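Local structure of hypothetical protein PA4535 (Pseudomonas aeruginosa, 1Y0K) at residues Ala143-Leu147 / Met174-Thr178; Pro152-Phe158 / Thr178-Leu183; Arg29-Cys34 / Phe67-Phe71; Gly168-Leu172 / Phe184-Pro190; Phe62-Phe67 / Ala189-Leu193. The protein is of unknown function but probably belongs to the PD-(D/E)XK nuclease superfamily, which suggests that it may act as an endonuclease. All blocks are in the same frame, centred on the assembly; numbering follows the deposited sequence.

Contact 3 closes the first loop, laying helix 26-40 across strand 65-73. Contact 5 opens at 62-67, before contact 3 has closed, so the two cross, sharing Phe67. It closes far downstream at 189-193, where the 60-62/65-73 hairpin meets helix 191-194. Contacts 1 and 2 lie within that long loop. Contact 1 pairs strand 140-146 with strand 171-175. Contact 2 brings the loop after strand 150-153 against strand 179-185, and crosses contact 1. Contact 4 pairs strands 171-175 and 179-185 at the open end of their hairpin. It crosses contacts 1 and 2 and shares Ala189 and Pro190 with contact 5. All five contacts reach one mixed sheet.

Contact 1. Residues Ala143-Leu147 / Met174-Thr178; sequences AFVNL and MVGPT
Phe144 lays its ring along the backbone of the neighbouring strand. CD1 of the ring rests on Val175 CG1 at 4.0 Å. The ring then passes over Gly176 CA, with Phe144 CE1 4.0 Å away. At the far end, Phe144 CZ meets Pro177 CD. The ring gets there because CG stands opposite the backbone N (chi1 -178°), which sends it forward along the strand. Asn146 sits on the same face. Its amide crosses the pyrrolidine of Pro177 at about a right angle, with OD1 3.3 Å from Pro177 CG. Its ND2 turns elsewhere, to Ala14 O of helix 3-23. On the other face, CG of the selenomethionine Met174 rests loosely over the gap between Ala143 CB and Val145 CG2, while its methyl CE turns to Phe158, Phe179 and Leu183. The strands 140-146 and 171-175 run parallel in the middle of the mixed sheet. Val175 N gives a bond of 2.8 Å to Ala143 O. Val145 N then bonds Val175 O, also at 2.8 Å. Gly176, with no side chain in the way, lets Val145 O come within 3.3 Å of its CA. The chemistry implies a change in the ladder here. Pro177 has no N-H to give Val145 O the next bond, so the weaker CA-H...O contact of Gly176 continues the pattern.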
# COMPACT_ATOMS: atom_id res chain seq x y z
N ALA A 143 0.87 -0.19 -2.38
CA ALA A 143 2.12 -0.48 -1.67
C ALA A 143 1.81 -1.05 -0.31
O ALA A 143 1.03 -0.45 0.44
CB ALA A 143 2.94 0.81 -1.49
N PHE A 144 2.42 -2.19 0.03
CA PHE A 144 2.41 -2.65 1.43
C PHE A 144 3.69 -2.14 2.08
O PHE A 144 4.80 -2.52 1.68
CB PHE A 144 2.30 -4.17 1.54
CG PHE A 144 2.25 -4.65 2.97
CD1 PHE A 144 1.03 -4.68 3.65
CD2 PHE A 144 3.41 -5.04 3.64
CE1 PHE A 144 0.96 -5.09 4.98
CE2 PHE A 144 3.35 -5.46 4.98
CZ PHE A 144 2.12 -5.48 5.64
N VAL A 145 3.52 -1.23 3.03
CA VAL A 145 4.62 -0.51 3.65
C VAL A 145 4.82 -1.00 5.09
O VAL A 145 3.92 -0.90 5.93
CB VAL A 145 4.38 1.03 3.61
CG1 VAL A 145 5.63 1.77 4.13
CG2 VAL A 145 4.06 1.49 2.20
N ASN A 146 6.01 -1.52 5.36
CA ASN A 146 6.31 -2.10 6.67
C ASN A 146 7.80 -1.95 6.99
O ASN A 146 8.63 -2.66 6.45
CB ASN A 146 5.89 -3.57 6.72
CG ASN A 146 6.05 -4.16 8.10
OD1 ASN A 146 5.64 -3.56 9.10
ND2 ASN A 146 6.66 -5.34 8.18
N LEU A 147 8.10 -1.00 7.87
CA LEU A 147 9.48 -0.65 8.20
C LEU A 147 9.73 -1.01 9.65
O LEU A 147 9.00 -0.55 10.52
CB LEU A 147 9.71 0.85 7.98
CG LEU A 147 9.30 1.45 6.63
CD1 LEU A 147 9.43 2.97 6.64
CD2 LEU A 147 10.10 0.85 5.47
N MSE A 174 -1.54 3.12 -0.15
CA MSE A 174 -0.62 2.45 0.76
C MSE A 174 -1.39 1.73 1.86
O MSE A 174 -2.43 2.19 2.33
CB MSE A 174 0.32 3.44 1.45
CG MSE A 174 1.24 4.25 0.57
SE MSE A 174 2.17 5.45 1.63
CE MSE A 174 0.87 6.43 2.30
N VAL A 175 -0.85 0.60 2.29
CA VAL A 175 -1.37 -0.09 3.47
C VAL A 175 -0.20 -0.69 4.23
O VAL A 175 0.79 -1.11 3.64
CB VAL A 175 -2.43 -1.16 3.10
CG1 VAL A 175 -1.82 -2.30 2.25
CG2 VAL A 175 -3.10 -1.74 4.37
N GLY A 176 -0.29 -0.70 5.55
CA GLY A 176 0.69 -1.38 6.38
C GLY A 176 0.03 -1.78 7.68
O GLY A 176 -1.16 -1.56 7.86
N PRO A 177 0.81 -2.36 8.60
CA PRO A 177 0.19 -2.77 9.86
C PRO A 177 -0.43 -1.60 10.64
O PRO A 177 -1.39 -1.79 11.38
CB PRO A 177 1.35 -3.42 10.63
CG PRO A 177 2.35 -3.83 9.54
CD PRO A 177 2.23 -2.73 8.52
N THR A 178 0.08 -0.38 10.44
CA THR A 178 -0.40 0.76 11.24
C THR A 178 -1.45 1.65 10.57
O THR A 178 -2.11 2.42 11.25
CB THR A 178 0.75 1.67 11.70
OG1 THR A 178 1.42 2.21 10.55
CG2 THR A 178 1.76 0.88 12.55

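Contact 2. Residues Pro152-Phe158 / Thr178-Leu183; sequences PDFNTPF and TFARVL
Phe158 and Arg181 lie flat against each other, with ring and guanidinium planes only 5° apart. The two side chains run antiparallel, and the centre of the ring falls under Arg181 CD, which makes a CH-pi contact 3.6 Å from the centroid. NE lies further along, 3.5 Å from Phe158 CG. The arginine chain is extended from CG to NE, and its NH1 is held by Ser200 OG. Leu183 CD2 lies at the edge of the guanidinium and also touches Phe158 CD2. The loop that carries Phe158 leaves strand 150-153 through a type I beta turn, Asp153 to Thr156. An Asx turn is added to it, because Asp153 OD1 accepts from Asn155 N. Asp153 O takes two donors, Thr156 N and Thr156 OG1, the latter at 2.7 Å. This turn presents Phe154 to strand 179-185 of the mixed sheet. Phe154 points its edge at the face of Phe179 in an offset edge-to-face pair, with centroids 5.9 Å apart and planes at 65°. Thr178 OG1 lies near the plane of the Phe154 ring, at its edge, 3.7 Å from CZ. Pro152 CB lies over one face of Phe154, toward the rim, and Pro152 CG reaches Phe179 CE2.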
# COMPACT_ATOMS: atom_id res chain seq x y z
N PRO A 152 5.21 5.76 11.23
CA PRO A 152 4.78 7.06 10.68
C PRO A 152 4.48 8.08 11.76
O PRO A 152 3.99 7.72 12.84
CB PRO A 152 3.49 6.71 9.92
CG PRO A 152 3.61 5.24 9.63
CD PRO A 152 4.28 4.68 10.86
N ASP A 153 4.79 9.34 11.48
CA ASP A 153 4.37 10.42 12.34
C ASP A 153 3.01 10.89 11.82
O ASP A 153 2.93 11.62 10.84
CB ASP A 153 5.38 11.56 12.34
CG ASP A 153 5.05 12.63 13.36
OD1 ASP A 153 3.87 12.70 13.80
OD2 ASP A 153 5.97 13.42 13.70
N PHE A 154 1.95 10.43 12.48
CA PHE A 154 0.60 10.72 12.03
C PHE A 154 0.16 12.17 12.30
O PHE A 154 -0.92 12.60 11.86
CB PHE A 154 -0.38 9.69 12.62
CG PHE A 154 -0.14 8.28 12.12
CD1 PHE A 154 0.32 7.28 12.98
CD2 PHE A 154 -0.35 7.96 10.78
CE1 PHE A 154 0.55 5.98 12.53
CE2 PHE A 154 -0.12 6.67 10.31
CZ PHE A 154 0.33 5.68 11.18
N ASN A 155 1.01 12.93 12.98
CA ASN A 155 0.74 14.35 13.21
C ASN A 155 1.20 15.24 12.07
O ASN A 155 1.01 16.47 12.12
CB ASN A 155 1.37 14.81 14.52
CG ASN A 155 0.77 14.10 15.72
OD1 ASN A 155 -0.39 13.70 15.70
ND2 ASN A 155 1.57 13.93 16.76
N THR A 156 1.78 14.63 11.04
CA THR A 156 2.31 15.34 9.89
C THR A 156 1.41 15.07 8.67
O THR A 156 0.87 13.97 8.52
CB THR A 156 3.77 14.94 9.59
OG1 THR A 156 3.84 13.54 9.24
CG2 THR A 156 4.64 15.17 10.83
N PRO A 157 1.21 16.09 7.83
CA PRO A 157 0.32 15.94 6.68
C PRO A 157 0.99 15.27 5.46
O PRO A 157 2.18 15.44 5.27
CB PRO A 157 -0.06 17.38 6.34
CG PRO A 157 1.07 18.21 6.82
CD PRO A 157 1.77 17.45 7.93
N PHE A 158 0.21 14.54 4.67
CA PHE A 158 0.73 13.99 3.40
C PHE A 158 0.76 15.06 2.32
O PHE A 158 -0.29 15.64 2.01
CB PHE A 158 -0.12 12.81 2.93
CG PHE A 158 0.15 11.55 3.68
CD1 PHE A 158 -0.47 11.31 4.91
CD2 PHE A 158 1.03 10.60 3.17
CE1 PHE A 158 -0.23 10.14 5.61
CE2 PHE A 158 1.28 9.42 3.87
CZ PHE A 158 0.65 9.19 5.08
N THR A 178 0.08 -0.38 10.44
CA THR A 178 -0.40 0.76 11.24
C THR A 178 -1.45 1.65 10.57
O THR A 178 -2.11 2.42 11.25
CB THR A 178 0.75 1.67 11.70
OG1 THR A 178 1.42 2.21 10.55
CG2 THR A 178 1.76 0.88 12.55
N PHE A 179 -1.60 1.55 9.25
CA PHE A 179 -2.47 2.51 8.55
C PHE A 179 -2.76 2.10 7.12
O PHE A 179 -2.12 1.21 6.58
CB PHE A 179 -1.83 3.91 8.55
CG PHE A 179 -0.81 4.11 7.46
CD1 PHE A 179 -1.14 4.84 6.32
CD2 PHE A 179 0.45 3.54 7.55
CE1 PHE A 179 -0.22 5.02 5.29
CE2 PHE A 179 1.40 3.71 6.52
CZ PHE A 179 1.05 4.46 5.39
N ALA A 180 -3.75 2.77 6.52
CA ALA A 180 -4.00 2.69 5.08
C ALA A 180 -4.38 4.09 4.59
O ALA A 180 -4.96 4.89 5.33
CB ALA A 180 -5.09 1.70 4.78
N ARG A 181 -4.02 4.38 3.35
CA ARG A 181 -4.39 5.66 2.75
C ARG A 181 -4.43 5.53 1.24
O ARG A 181 -3.52 4.95 0.63
CB ARG A 181 -3.39 6.75 3.15
CG ARG A 181 -3.70 8.12 2.53
CD ARG A 181 -2.66 9.16 2.95
NE ARG A 181 -2.90 10.44 2.28
CZ ARG A 181 -3.65 11.42 2.78
NH1 ARG A 181 -4.23 11.31 3.97
NH2 ARG A 181 -3.82 12.54 2.08
N VAL A 182 -5.48 6.06 0.64
CA VAL A 182 -5.52 6.26 -0.81
C VAL A 182 -4.84 7.61 -1.08
O VAL A 182 -5.33 8.66 -0.63
CB VAL A 182 -6.98 6.26 -1.34
CG1 VAL A 182 -7.01 6.54 -2.85
CG2 VAL A 182 -7.67 4.93 -1.02
N LEU A 183 -3.69 7.58 -1.76
CA LEU A 183 -2.93 8.82 -2.03
C LEU A 183 -3.56 9.65 -3.13
O LEU A 183 -3.64 10.88 -3.00
CB LEU A 183 -1.46 8.54 -2.36
CG LEU A 183 -0.62 7.84 -1.29
CD1 LEU A 183 0.85 7.85 -1.67
CD2 LEU A 183 -0.81 8.51 0.08

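Contact 3. Residues Arg29-Cys34 / Phe67-Phe71; sequences RERWVC and FEVFF
Val69 and Val33 both hold CG1 opposite the backbone N (chi1 174° in Val69), and the two side chains lie alongside, pointing opposite ways. The two methyls of Val69 meet different partners. CG1 lies against Val33 CB at 4.0 Å, while CG2 meets Cys34 SG at 3.8 Å. CB of Phe71 points to the helix, and chi1 of -62° lays the ring back over the backbone N side, where it meets Val33 and Arg29. There Val33 CG2 touches Phe71 CE2 at 3.6 Å. Arg29 CG reaches the outermost ring atom, Phe71 CZ, at 3.5 Å. Beyond that point the arginine chain bends away, and its NH1 bonds Leu21 O. At the other end of 67-71, Cys34 SG makes an oblique sulfur-aromatic contact with Phe67, 4.4 Å from the ring centroid. Glu30 CG lies on Val69, and a water joins OE2 to Val69 O, 2.8 Å from that carbonyl. Lys26 also meets OE2 in a salt bridge. The short axes come within 8.8 Å and lie at 103°, so residues 29-34 run nearly square across 67-71. Residues alternate along the strand. Phe70 and Glu68 start out from the opposite face, where Phe70 packs on helix 119-132 and Glu68 OE2 forms a salt bridge with Lys125. Glu68 also lies close to Asp59. The pair is consistent with the acidic residues of a PD-(D/E)XK site, though no catalytic role is established. A mixed sheet with helices on both faces is consistent with the alpha/beta core of that superfamily.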
# COMPACT_ATOMS: atom_id res chain seq x y z
N ARG A 29 0.41 -13.77 -1.32
CA ARG A 29 0.96 -12.59 -0.67
C ARG A 29 0.31 -11.31 -1.20
O ARG A 29 -0.08 -10.43 -0.43
CB ARG A 29 2.47 -12.53 -0.95
CG ARG A 29 3.29 -11.64 -0.05
CD ARG A 29 4.74 -12.09 -0.06
NE ARG A 29 5.25 -12.28 -1.41
CZ ARG A 29 6.27 -13.07 -1.74
NH1 ARG A 29 6.91 -13.77 -0.81
NH2 ARG A 29 6.64 -13.15 -3.01
N GLU A 30 0.21 -11.21 -2.53
CA GLU A 30 -0.37 -10.05 -3.18
C GLU A 30 -1.86 -9.93 -2.89
O GLU A 30 -2.36 -8.83 -2.60
CB GLU A 30 -0.08 -10.08 -4.69
CG GLU A 30 1.39 -9.78 -4.99
CD GLU A 30 1.91 -10.43 -6.26
OE1 GLU A 30 1.13 -11.08 -6.99
OE2 GLU A 30 3.13 -10.29 -6.51
N ARG A 31 -2.57 -11.05 -2.94
CA ARG A 31 -4.00 -11.08 -2.60
C ARG A 31 -4.20 -10.69 -1.12
O ARG A 31 -5.12 -9.94 -0.79
CB ARG A 31 -4.60 -12.45 -2.88
CG ARG A 31 -6.12 -12.43 -2.92
CD ARG A 31 -6.72 -13.76 -2.52
NE ARG A 31 -6.37 -14.06 -1.14
CZ ARG A 31 -5.49 -14.97 -0.76
NH1 ARG A 31 -5.21 -15.13 0.52
NH2 ARG A 31 -4.89 -15.74 -1.67
N TRP A 32 -3.32 -11.19 -0.26
CA TRP A 32 -3.39 -10.89 1.16
C TRP A 32 -3.30 -9.37 1.37
O TRP A 32 -4.07 -8.81 2.13
CB TRP A 32 -2.28 -11.64 1.91
CG TRP A 32 -2.12 -11.32 3.39
CD1 TRP A 32 -2.66 -12.01 4.44
CD2 TRP A 32 -1.32 -10.28 3.97
NE1 TRP A 32 -2.26 -11.45 5.64
CE2 TRP A 32 -1.44 -10.39 5.38
CE3 TRP A 32 -0.51 -9.26 3.43
CZ2 TRP A 32 -0.79 -9.51 6.25
CZ3 TRP A 32 0.15 -8.38 4.30
CH2 TRP A 32 0.01 -8.52 5.70
N VAL A 33 -2.37 -8.71 0.67
CA VAL A 33 -2.25 -7.24 0.77
C VAL A 33 -3.56 -6.56 0.37
O VAL A 33 -4.04 -5.65 1.06
CB VAL A 33 -1.08 -6.70 -0.09
CG1 VAL A 33 -1.12 -5.18 -0.15
CG2 VAL A 33 0.26 -7.17 0.49
N CYS A 34 -4.13 -6.99 -0.75
CA CYS A 34 -5.40 -6.45 -1.22
C CYS A 34 -6.49 -6.65 -0.16
O CYS A 34 -7.25 -5.73 0.12
CB CYS A 34 -5.81 -7.08 -2.55
SG CYS A 34 -4.68 -6.65 -3.90
N PHE A 67 -5.12 -4.11 -9.24
CA PHE A 67 -4.13 -3.82 -8.20
C PHE A 67 -2.76 -4.33 -8.58
O PHE A 67 -2.55 -5.54 -8.75
CB PHE A 67 -4.55 -4.44 -6.86
CG PHE A 67 -5.65 -3.69 -6.14
CD1 PHE A 67 -5.52 -2.33 -5.85
CD2 PHE A 67 -6.78 -4.36 -5.72
CE1 PHE A 67 -6.53 -1.64 -5.17
CE2 PHE A 67 -7.78 -3.70 -5.01
CZ PHE A 67 -7.66 -2.33 -4.75
N GLU A 68 -1.83 -3.37 -8.70
CA GLU A 68 -0.42 -3.65 -8.94
C GLU A 68 0.27 -3.52 -7.59
O GLU A 68 0.45 -2.41 -7.07
CB GLU A 68 0.11 -2.65 -9.97
CG GLU A 68 1.62 -2.62 -10.18
CD GLU A 68 2.14 -3.77 -10.99
OE1 GLU A 68 1.36 -4.72 -11.29
OE2 GLU A 68 3.35 -3.71 -11.35
N VAL A 69 0.62 -4.65 -7.01
CA VAL A 69 1.04 -4.70 -5.60
C VAL A 69 2.55 -4.71 -5.47
O VAL A 69 3.24 -5.49 -6.14
CB VAL A 69 0.42 -5.94 -4.91
CG1 VAL A 69 0.94 -6.09 -3.48
CG2 VAL A 69 -1.11 -5.83 -4.94
N PHE A 70 3.09 -3.83 -4.62
CA PHE A 70 4.52 -3.87 -4.36
C PHE A 70 4.82 -3.66 -2.88
O PHE A 70 3.97 -3.18 -2.13
CB PHE A 70 5.29 -2.89 -5.25
CG PHE A 70 5.00 -1.43 -4.98
CD1 PHE A 70 5.94 -0.64 -4.32
CD2 PHE A 70 3.81 -0.84 -5.43
CE1 PHE A 70 5.71 0.72 -4.09
CE2 PHE A 70 3.56 0.53 -5.19
CZ PHE A 70 4.50 1.31 -4.52
N PHE A 71 6.02 -4.07 -2.46
CA PHE A 71 6.40 -4.07 -1.05
C PHE A 71 7.51 -3.08 -0.79
O PHE A 71 8.51 -3.02 -1.53
CB PHE A 71 6.79 -5.48 -0.61
CG PHE A 71 5.67 -6.47 -0.73
CD1 PHE A 71 5.39 -7.08 -1.96
CD2 PHE A 71 4.88 -6.77 0.37
CE1 PHE A 71 4.32 -7.98 -2.08
CE2 PHE A 71 3.81 -7.67 0.26
CZ PHE A 71 3.54 -8.27 -0.97
O HOH W 1 4.49 -7.95 -6.48

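Contact 4. Residues Gly168-Leu172 / Phe184-Pro190; sequences GWRSL and FAHSGAP
Arg170 O receives His186 N in a nearly straight bond of 2.8 Å. Ala185 CA adds a CA-H...O contact, and the edge of the imidazole lies near, with His186 CD2 3.3 Å from Arg170 O. A water links His186 NE2 to Trp169 O, 2.7 Å from the ring nitrogen. These bonds join strands 171-175 and 179-185 at the open end of the hairpin. Ser171 and Ala185 form a non-hydrogen-bonded antiparallel pair. Leu172 and Phe184 form a hydrogen-bonded one, with Leu172 N 3.0 Å from Phe184 O. A chi1 of 72° folds the Phe184 ring back over its own main chain and across the partner strand, and Leu172 N sits above its centre. Leu172 CB presses on Phe184 CE2 at 3.5 Å, and Trp169 O meets the ring edge at CE1. Arg170 bends at chi3 (68°) and runs past the turn His186-Ala189. Its CG touches Ala189 CB at 4.0 Å, and one guanidinium face covers Pro190 CD. Its NH2 is bound by Asp140 OD2 and Gly64 O, while Ser171 OG takes the other Asp140 oxygen, OD1. The chemistry implies that Asp140 ties together Arg170 and Ser171 at this end of the hairpin. NH2, held by Asp140 and Gly64 O, would limit rotation of the guanidinium, and Asp140 probably balances its charge.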
# COMPACT_ATOMS: atom_id res chain seq x y z
N GLY A 168 1.68 8.56 -14.18
CA GLY A 168 0.50 8.20 -14.97
C GLY A 168 -0.41 7.10 -14.45
O GLY A 168 -1.37 6.73 -15.13
N TRP A 169 -0.13 6.57 -13.26
CA TRP A 169 -1.00 5.55 -12.64
C TRP A 169 -2.43 6.04 -12.48
O TRP A 169 -2.67 7.23 -12.28
CB TRP A 169 -0.48 5.15 -11.25
CG TRP A 169 1.00 5.02 -11.15
CD1 TRP A 169 1.85 5.80 -10.40
CD2 TRP A 169 1.82 4.06 -11.83
NE1 TRP A 169 3.14 5.36 -10.57
CE2 TRP A 169 3.16 4.31 -11.45
CE3 TRP A 169 1.56 3.02 -12.73
CZ2 TRP A 169 4.22 3.56 -11.92
CZ3 TRP A 169 2.62 2.28 -13.21
CH2 TRP A 169 3.94 2.55 -12.80
N ARG A 170 -3.39 5.11 -12.52
CA ARG A 170 -4.79 5.47 -12.28
C ARG A 170 -5.04 5.88 -10.82
O ARG A 170 -5.83 6.79 -10.53
CB ARG A 170 -5.72 4.32 -12.64
CG ARG A 170 -7.18 4.75 -12.56
CD ARG A 170 -8.09 3.79 -13.26
NE ARG A 170 -8.17 2.49 -12.59
CZ ARG A 170 -8.86 1.47 -13.06
NH1 ARG A 170 -9.52 1.61 -14.21
NH2 ARG A 170 -8.90 0.32 -12.41
N SER A 171 -4.35 5.20 -9.91
CA SER A 171 -4.47 5.45 -8.48
C SER A 171 -3.24 4.90 -7.76
O SER A 171 -2.49 4.10 -8.32
CB SER A 171 -5.76 4.81 -7.91
OG SER A 171 -5.66 3.39 -7.84
N LEU A 172 -3.03 5.37 -6.54
CA LEU A 172 -1.93 4.89 -5.72
C LEU A 172 -2.43 4.91 -4.30
O LEU A 172 -2.95 5.92 -3.83
CB LEU A 172 -0.71 5.80 -5.85
CG LEU A 172 0.49 5.52 -4.92
CD1 LEU A 172 1.07 4.11 -5.11
CD2 LEU A 172 1.56 6.57 -5.14
N PHE A 184 -3.97 8.99 -4.21
CA PHE A 184 -4.73 9.65 -5.27
C PHE A 184 -5.50 8.62 -6.06
O PHE A 184 -5.16 7.44 -6.07
CB PHE A 184 -3.83 10.51 -6.19
CG PHE A 184 -2.92 9.72 -7.12
CD1 PHE A 184 -3.39 9.23 -8.34
CD2 PHE A 184 -1.57 9.54 -6.80
CE1 PHE A 184 -2.54 8.53 -9.20
CE2 PHE A 184 -0.71 8.85 -7.66
CZ PHE A 184 -1.20 8.35 -8.87
N ALA A 185 -6.57 9.07 -6.73
CA ALA A 185 -7.33 8.18 -7.59
C ALA A 185 -8.04 9.03 -8.63
O ALA A 185 -8.77 9.96 -8.28
CB ALA A 185 -8.32 7.37 -6.79
N HIS A 186 -7.78 8.73 -9.90
CA HIS A 186 -8.39 9.48 -11.00
C HIS A 186 -9.87 9.13 -11.15
O HIS A 186 -10.34 8.12 -10.64
CB HIS A 186 -7.66 9.21 -12.32
CG HIS A 186 -6.35 9.93 -12.44
ND1 HIS A 186 -6.26 11.24 -12.86
CD2 HIS A 186 -5.09 9.51 -12.23
CE1 HIS A 186 -4.99 11.60 -12.89
NE2 HIS A 186 -4.26 10.56 -12.51
N SER A 187 -10.59 9.97 -11.89
CA SER A 187 -12.03 9.81 -12.07
C SER A 187 -12.47 8.42 -12.52
O SER A 187 -13.56 7.95 -12.16
CB SER A 187 -12.57 10.89 -13.02
OG SER A 187 -12.06 10.70 -14.33
N GLY A 188 -11.62 7.75 -13.30
CA GLY A 188 -11.89 6.39 -13.79
C GLY A 188 -11.65 5.26 -12.80
O GLY A 188 -12.03 4.11 -13.06
N ALA A 189 -11.02 5.57 -11.67
CA ALA A 189 -10.72 4.58 -10.63
C ALA A 189 -12.01 4.08 -9.98
O ALA A 189 -13.00 4.82 -9.93
CB ALA A 189 -9.78 5.17 -9.58
N PRO A 190 -12.02 2.82 -9.51
CA PRO A 190 -13.15 2.29 -8.75
C PRO A 190 -13.65 3.27 -7.70
O PRO A 190 -12.86 3.97 -7.06
CB PRO A 190 -12.54 1.07 -8.06
CG PRO A 190 -11.57 0.56 -9.05
CD PRO A 190 -10.97 1.79 -9.71
O HOH W 2 -1.66 9.79 -12.71

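Contact 5. Residues Phe62-Phe67 / Ala189-Leu193; sequences FKGAGF and APEFL
The tip of the beta hairpin 60-62/65-73 meets the start of helix 191-194, with Phe192 of the helix packed on Phe62, Ala65 and Phe67 of the hairpin. Phe192 CZ carries most of this. It lies 3.8 Å from Phe62 CD2, and it also touches Ala65 CB and Phe67 CZ. The three partners hold the ring differently. Phe62 points its edge at the face of Phe192 in an offset edge-to-face pair, with centroids 5.7 Å apart and planes at 72°. Phe67 and Phe192 reach toward each other, with Phe67 CZ at the edge of the Phe192 ring, near its plane. Ala65 CB touches Phe192 obliquely and also lies over the rim of the Phe67 ring. With chi1 at 71°, the Phe192 ring extends to the hairpin. The hairpin closes through a type I' turn, Phe62 to Ala65, in which Ala65 N bonds Phe62 O and Phe62 N bonds Ala65 O. Lys63 and Gly64, both with positive phi, are its central residues. Pro190 is the N-cap residue of the helix and lies beside the turn. Its CG approaches Ala65 N at 3.6 Å and Ala65 CB at 3.7 Å. Lys63 lays its CG over the centre of one face of Phe62. Leu38 of helix 26-40 touches both Phe62 and Phe192, and Phe50 meets the Phe62 ring.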
# COMPACT_ATOMS: atom_id res chain seq x y z
N PHE A 62 -9.91 -6.89 -8.76
CA PHE A 62 -11.03 -6.87 -7.83
C PHE A 62 -12.02 -5.80 -8.24
O PHE A 62 -11.70 -4.61 -8.18
CB PHE A 62 -10.55 -6.60 -6.39
CG PHE A 62 -11.66 -6.36 -5.41
CD1 PHE A 62 -12.38 -7.43 -4.88
CD2 PHE A 62 -12.01 -5.07 -5.02
CE1 PHE A 62 -13.43 -7.21 -3.98
CE2 PHE A 62 -13.05 -4.85 -4.11
CZ PHE A 62 -13.77 -5.92 -3.59
N LYS A 63 -13.21 -6.21 -8.66
CA LYS A 63 -14.31 -5.29 -8.99
C LYS A 63 -13.89 -4.01 -9.73
O LYS A 63 -14.17 -2.87 -9.30
CB LYS A 63 -15.10 -4.93 -7.72
CG LYS A 63 -15.68 -6.13 -7.01
CD LYS A 63 -16.50 -5.70 -5.79
CE LYS A 63 -17.12 -6.93 -5.13
NZ LYS A 63 -18.22 -6.60 -4.18
N GLY A 64 -13.21 -4.19 -10.85
CA GLY A 64 -12.82 -3.07 -11.68
C GLY A 64 -11.44 -2.52 -11.36
O GLY A 64 -10.83 -1.85 -12.20
N ALA A 65 -10.95 -2.79 -10.14
CA ALA A 65 -9.58 -2.42 -9.77
C ALA A 65 -8.57 -3.37 -10.39
O ALA A 65 -8.83 -4.56 -10.52
CB ALA A 65 -9.40 -2.38 -8.24
N GLY A 66 -7.43 -2.83 -10.79
CA GLY A 66 -6.31 -3.63 -11.28
C GLY A 66 -5.16 -3.36 -10.33
O GLY A 66 -4.33 -2.49 -10.57
N PHE A 67 -5.12 -4.11 -9.24
CA PHE A 67 -4.13 -3.82 -8.20
C PHE A 67 -2.76 -4.33 -8.58
O PHE A 67 -2.55 -5.54 -8.75
CB PHE A 67 -4.55 -4.44 -6.86
CG PHE A 67 -5.65 -3.69 -6.14
CD1 PHE A 67 -5.52 -2.33 -5.85
CD2 PHE A 67 -6.78 -4.36 -5.72
CE1 PHE A 67 -6.53 -1.64 -5.17
CE2 PHE A 67 -7.78 -3.70 -5.01
CZ PHE A 67 -7.66 -2.33 -4.75
N ALA A 189 -11.02 5.57 -11.67
CA ALA A 189 -10.72 4.58 -10.63
C ALA A 189 -12.01 4.08 -9.98
O ALA A 189 -13.00 4.82 -9.93
CB ALA A 189 -9.78 5.17 -9.58
N PRO A 190 -12.02 2.82 -9.51
CA PRO A 190 -13.15 2.29 -8.75
C PRO A 190 -13.65 3.27 -7.70
O PRO A 190 -12.86 3.97 -7.06
CB PRO A 190 -12.54 1.07 -8.06
CG PRO A 190 -11.57 0.56 -9.05
CD PRO A 190 -10.97 1.79 -9.71
N GLU A 191 -14.96 3.31 -7.51
CA GLU A 191 -15.56 4.27 -6.59
C GLU A 191 -15.05 4.12 -5.15
O GLU A 191 -14.91 5.13 -4.45
CB GLU A 191 -17.08 4.18 -6.66
CG GLU A 191 -17.81 5.21 -5.83
CD GLU A 191 -19.21 4.77 -5.49
OE1 GLU A 191 -19.39 3.55 -5.26
OE2 GLU A 191 -20.12 5.62 -5.46
N PHE A 192 -14.76 2.89 -4.72
CA PHE A 192 -14.27 2.68 -3.35
C PHE A 192 -12.93 3.35 -3.09
O PHE A 192 -12.65 3.76 -1.97
CB PHE A 192 -14.28 1.19 -2.93
CG PHE A 192 -13.23 0.33 -3.61
CD1 PHE A 192 -11.94 0.25 -3.10
CD2 PHE A 192 -13.56 -0.41 -4.74
CE1 PHE A 192 -10.97 -0.55 -3.73
CE2 PHE A 192 -12.60 -1.23 -5.38
CZ PHE A 192 -11.30 -1.29 -4.87
N LEU A 193 -12.11 3.50 -4.13
CA LEU A 193 -10.88 4.28 -4.01
C LEU A 193 -11.17 5.78 -3.89
O LEU A 193 -10.69 6.44 -2.98
CB LEU A 193 -9.94 3.99 -5.18
CG LEU A 193 -9.35 2.58 -5.19
CD1 LEU A 193 -8.56 2.32 -6.46
CD2 LEU A 193 -8.48 2.34 -3.94